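Long-range contact in Sec-alkylsulfatase (Pseudomonas sp., PDB 4AXH), which hydrolyses secondary alkyl sulfates enantioselectively at a two-zinc centre, inverting the configuration to give (S)-alcohols and sulfate: residues Tyr177-Ile182 with Thr308-Pro313. Residues are numbered along the deposited sequence; the frame is centred on the assembly and turned at random.
Sequences YSHSHI and TADNAP. With ZN (zinc ion), chain D; ZN (zinc ion), chain C.
Asp310 reaches across to His179 and His181 through a shared zinc ion. Starting at the methylene, Asp310 CB lies 4.1 Å from His179 CE1, and CG, anti to the carbonyl carbon (chi1 -58°), sets the carboxylate beside the zinc pair with OD2 turned to both metals. OD1 stays near the same imidazole carbon, His179 CE1, but binds neither zinc. Asp310 OD2 does the bridging, 2.2 Å from the zinc of chain D and 2.1 Å from that of chain C. Water 1 spans the same pair of metals.

On the zinc of chain D, His179 coordinates through NE2 and His181 through ND1, opposite choices of imidazole nitrogen within one short loop; Glu291 is its remaining protein ligand. Asp183, His184 and His355 complete the protein shell of the second zinc. The His179 ring meets OD2 at its edge, with the carboxylate plane turned 74° from the ring plane. The 3.0 Å between His179 NE2 and Asp310 OD2 separates two ligands of one metal and is not a hydrogen bond.

At the far side of the ring, His179 ND1 donates to Ser178 OG (2.6 Å), 18° out of the ring plane; the same hydroxyl is hydrogen-bonded to the Asp148 carboxylate, a second-shell link. Ser178 CB packs 3.7 Å from Ala309 CB, the methyl of the second residue of the type II' turn Thr308-Asn311.

His179 and His181 begin the HxHxDH zinc signature of the metallo-beta-lactamase fold, following strand 172-176 of one sheet, while Asp310 follows strand 305-307 of a second. Bound by both zincs, water 1 is probably polarised, consistent with a hydroxide-like ligand, while Asp310 OD2 ties the metals together.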
ATOM      1  N   TYR A 177       2.602  -3.994  27.085  1.00 31.99           N
ATOM      2  CA  TYR A 177       3.211  -3.986  25.760  1.00 30.42           C
ATOM      3  C   TYR A 177       2.421  -2.920  25.049  1.00 34.97           C
ATOM      4  O   TYR A 177       1.242  -3.144  24.775  1.00 37.25           O
ATOM      5  CB  TYR A 177       3.019  -5.328  25.025  1.00 30.36           C
ATOM      6  CG  TYR A 177       3.743  -6.528  25.604  1.00 34.96           C
ATOM      7  CD1 TYR A 177       5.007  -6.398  26.189  1.00 36.69           C
ATOM      8  CD2 TYR A 177       3.212  -7.812  25.488  1.00 36.76           C
ATOM      9  CE1 TYR A 177       5.701  -7.509  26.675  1.00 35.00           C
ATOM     10  CE2 TYR A 177       3.914  -8.932  25.944  1.00 37.55           C
ATOM     11  CZ  TYR A 177       5.154  -8.775  26.542  1.00 39.83           C
ATOM     12  OH  TYR A 177       5.841  -9.874  27.005  1.00 36.41           O
ATOM     13  N   SER A 178       3.016  -1.741  24.811  1.00 29.95           N
ATOM     14  CA  SER A 178       2.324  -0.638  24.137  1.00 29.42           C
ATOM     15  C   SER A 178       1.822  -1.048  22.740  1.00 33.17           C
ATOM     16  O   SER A 178       0.714  -0.674  22.352  1.00 35.66           O
ATOM     17  CB  SER A 178       3.224   0.590  24.037  1.00 31.36           C
ATOM     18  OG  SER A 178       4.357   0.391  23.201  1.00 39.10           O
ATOM     19  N   HIS A 179       2.649  -1.798  21.992  1.00 25.51           N
ATOM     20  CA  HIS A 179       2.348  -2.234  20.628  1.00 23.93           C
ATOM     21  C   HIS A 179       3.232  -3.421  20.194  1.00 28.25           C
ATOM     22  O   HIS A 179       4.213  -3.772  20.884  1.00 26.18           O
ATOM     23  CB  HIS A 179       2.454  -1.051  19.617  1.00 22.85           C
ATOM     24  CG  HIS A 179       3.812  -0.423  19.513  1.00 24.08           C
ATOM     25  ND1 HIS A 179       4.356   0.295  20.565  1.00 24.87           N
ATOM     26  CD2 HIS A 179       4.662  -0.373  18.462  1.00 23.68           C
ATOM     27  CE1 HIS A 179       5.515   0.751  20.120  1.00 23.46           C
ATOM     28  NE2 HIS A 179       5.749   0.364  18.861  1.00 23.32           N
ATOM     29  N   SER A 180       2.891  -3.996  19.023  1.00 24.97           N
ATOM     30  CA  SER A 180       3.555  -5.153  18.433  1.00 25.21           C
ATOM     31  C   SER A 180       4.930  -4.912  17.751  1.00 33.25           C
ATOM     32  O   SER A 180       5.191  -5.525  16.718  1.00 35.65           O
ATOM     33  CB  SER A 180       2.590  -5.904  17.524  1.00 25.22           C
ATOM     34  OG  SER A 180       2.143  -5.066  16.476  1.00 35.70           O
ATOM     35  N   HIS A 181       5.826  -4.082  18.340  1.00 28.09           N
ATOM     36  CA  HIS A 181       7.175  -3.889  17.780  1.00 26.40           C
ATOM     37  C   HIS A 181       8.254  -4.467  18.680  1.00 30.82           C
ATOM     38  O   HIS A 181       8.155  -4.361  19.902  1.00 30.57           O
ATOM     39  CB  HIS A 181       7.470  -2.433  17.423  1.00 25.97           C
ATOM     40  CG  HIS A 181       6.732  -1.926  16.220  1.00 28.18           C
ATOM     41  ND1 HIS A 181       6.452  -0.577  16.063  1.00 30.39           N
ATOM     42  CD2 HIS A 181       6.220  -2.598  15.164  1.00 28.55           C
ATOM     43  CE1 HIS A 181       5.774  -0.484  14.922  1.00 29.51           C
ATOM     44  NE2 HIS A 181       5.635  -1.672  14.334  1.00 28.69           N
ATOM     45  N   ILE A 182       9.273  -5.100  18.075  1.00 28.40           N
ATOM     46  CA  ILE A 182      10.354  -5.776  18.797  1.00 30.82           C
ATOM     47  C   ILE A 182      11.092  -4.912  19.829  1.00 35.01           C
ATOM     48  O   ILE A 182      11.577  -5.440  20.828  1.00 36.71           O
ATOM     49  CB  ILE A 182      11.314  -6.596  17.892  1.00 36.70           C
ATOM     50  CG1 ILE A 182      10.632  -7.039  16.577  1.00 41.66           C
ATOM     51  CG2 ILE A 182      11.855  -7.827  18.653  1.00 36.16           C
ATOM     52  CD1 ILE A 182      11.601  -7.415  15.343  1.00 65.22           C
ATOM     53  N   THR A 308       1.935   7.944  24.875  1.00 31.50           N
ATOM     54  CA  THR A 308       1.514   7.770  23.482  1.00 30.20           C
ATOM     55  C   THR A 308       2.290   6.727  22.705  1.00 33.61           C
ATOM     56  O   THR A 308       2.284   6.779  21.467  1.00 34.37           O
ATOM     57  CB  THR A 308       1.601   9.103  22.757  1.00 34.90           C
ATOM     58  OG1 THR A 308       2.977   9.483  22.668  1.00 37.91           O
ATOM     59  CG2 THR A 308       0.805  10.185  23.446  1.00 28.53           C
ATOM     60  N   ALA A 309       2.982   5.789  23.410  1.00 27.01           N
ATOM     61  CA  ALA A 309       3.788   4.744  22.780  1.00 24.50           C
ATOM     62  C   ALA A 309       4.712   5.425  21.731  1.00 27.74           C
ATOM     63  O   ALA A 309       5.443   6.354  22.107  1.00 27.11           O
ATOM     64  CB  ALA A 309       2.871   3.700  22.129  1.00 24.49           C
ATOM     65  N   ASP A 310       4.629   5.010  20.433  1.00 24.07           N
ATOM     66  CA  ASP A 310       5.369   5.578  19.280  1.00 23.96           C
ATOM     67  C   ASP A 310       4.433   6.344  18.321  1.00 30.85           C
ATOM     68  O   ASP A 310       4.813   6.622  17.163  1.00 28.06           O
ATOM     69  CB  ASP A 310       6.056   4.479  18.469  1.00 24.60           C
ATOM     70  CG  ASP A 310       7.030   3.614  19.215  1.00 27.20           C
ATOM     71  OD1 ASP A 310       7.206   3.834  20.443  1.00 28.50           O
ATOM     72  OD2 ASP A 310       7.627   2.712  18.574  1.00 24.48           O
ATOM     73  N   ASN A 311       3.198   6.661  18.812  1.00 29.50           N
ATOM     74  CA  ASN A 311       2.181   7.339  18.037  1.00 29.27           C
ATOM     75  C   ASN A 311       2.445   8.806  17.745  1.00 31.92           C
ATOM     76  O   ASN A 311       1.878   9.344  16.781  1.00 31.63           O
ATOM     77  CB  ASN A 311       0.824   7.138  18.678  1.00 29.87           C
ATOM     78  CG  ASN A 311       0.479   5.692  18.732  1.00 46.09           C
ATOM     79  OD1 ASN A 311       0.601   4.973  17.734  1.00 40.60           O
ATOM     80  ND2 ASN A 311       0.145   5.225  19.919  1.00 40.29           N
ATOM     81  N   ALA A 312       3.271   9.464  18.574  1.00 26.95           N
ATOM     82  CA  ALA A 312       3.556  10.871  18.365  1.00 26.66           C
ATOM     83  C   ALA A 312       4.931  11.226  18.898  1.00 28.73           C
ATOM     84  O   ALA A 312       5.037  12.005  19.843  1.00 29.38           O
ATOM     85  CB  ALA A 312       2.474  11.724  19.024  1.00 27.57           C
ATOM     86  N   PRO A 313       6.019  10.704  18.298  1.00 23.90           N
ATOM     87  CA  PRO A 313       7.354  11.032  18.822  1.00 23.57           C
ATOM     88  C   PRO A 313       7.893  12.398  18.350  1.00 26.94           C
ATOM     89  O   PRO A 313       7.350  12.980  17.410  1.00 26.84           O
ATOM     90  CB  PRO A 313       8.198   9.856  18.319  1.00 24.58           C
ATOM     91  CG  PRO A 313       7.576   9.455  17.043  1.00 27.15           C
ATOM     92  CD  PRO A 313       6.113   9.778  17.145  1.00 23.59           C
TER
HETATM   93 ZN    ZN D 701       6.892   1.113  17.282  1.00 39.46          ZN
HETATM   94 ZN    ZN C 700       9.511   1.856  19.141  1.00 33.36          ZN
HETATM   95  O   HOH W   1       8.943   0.757  17.431  1.00 31.68           O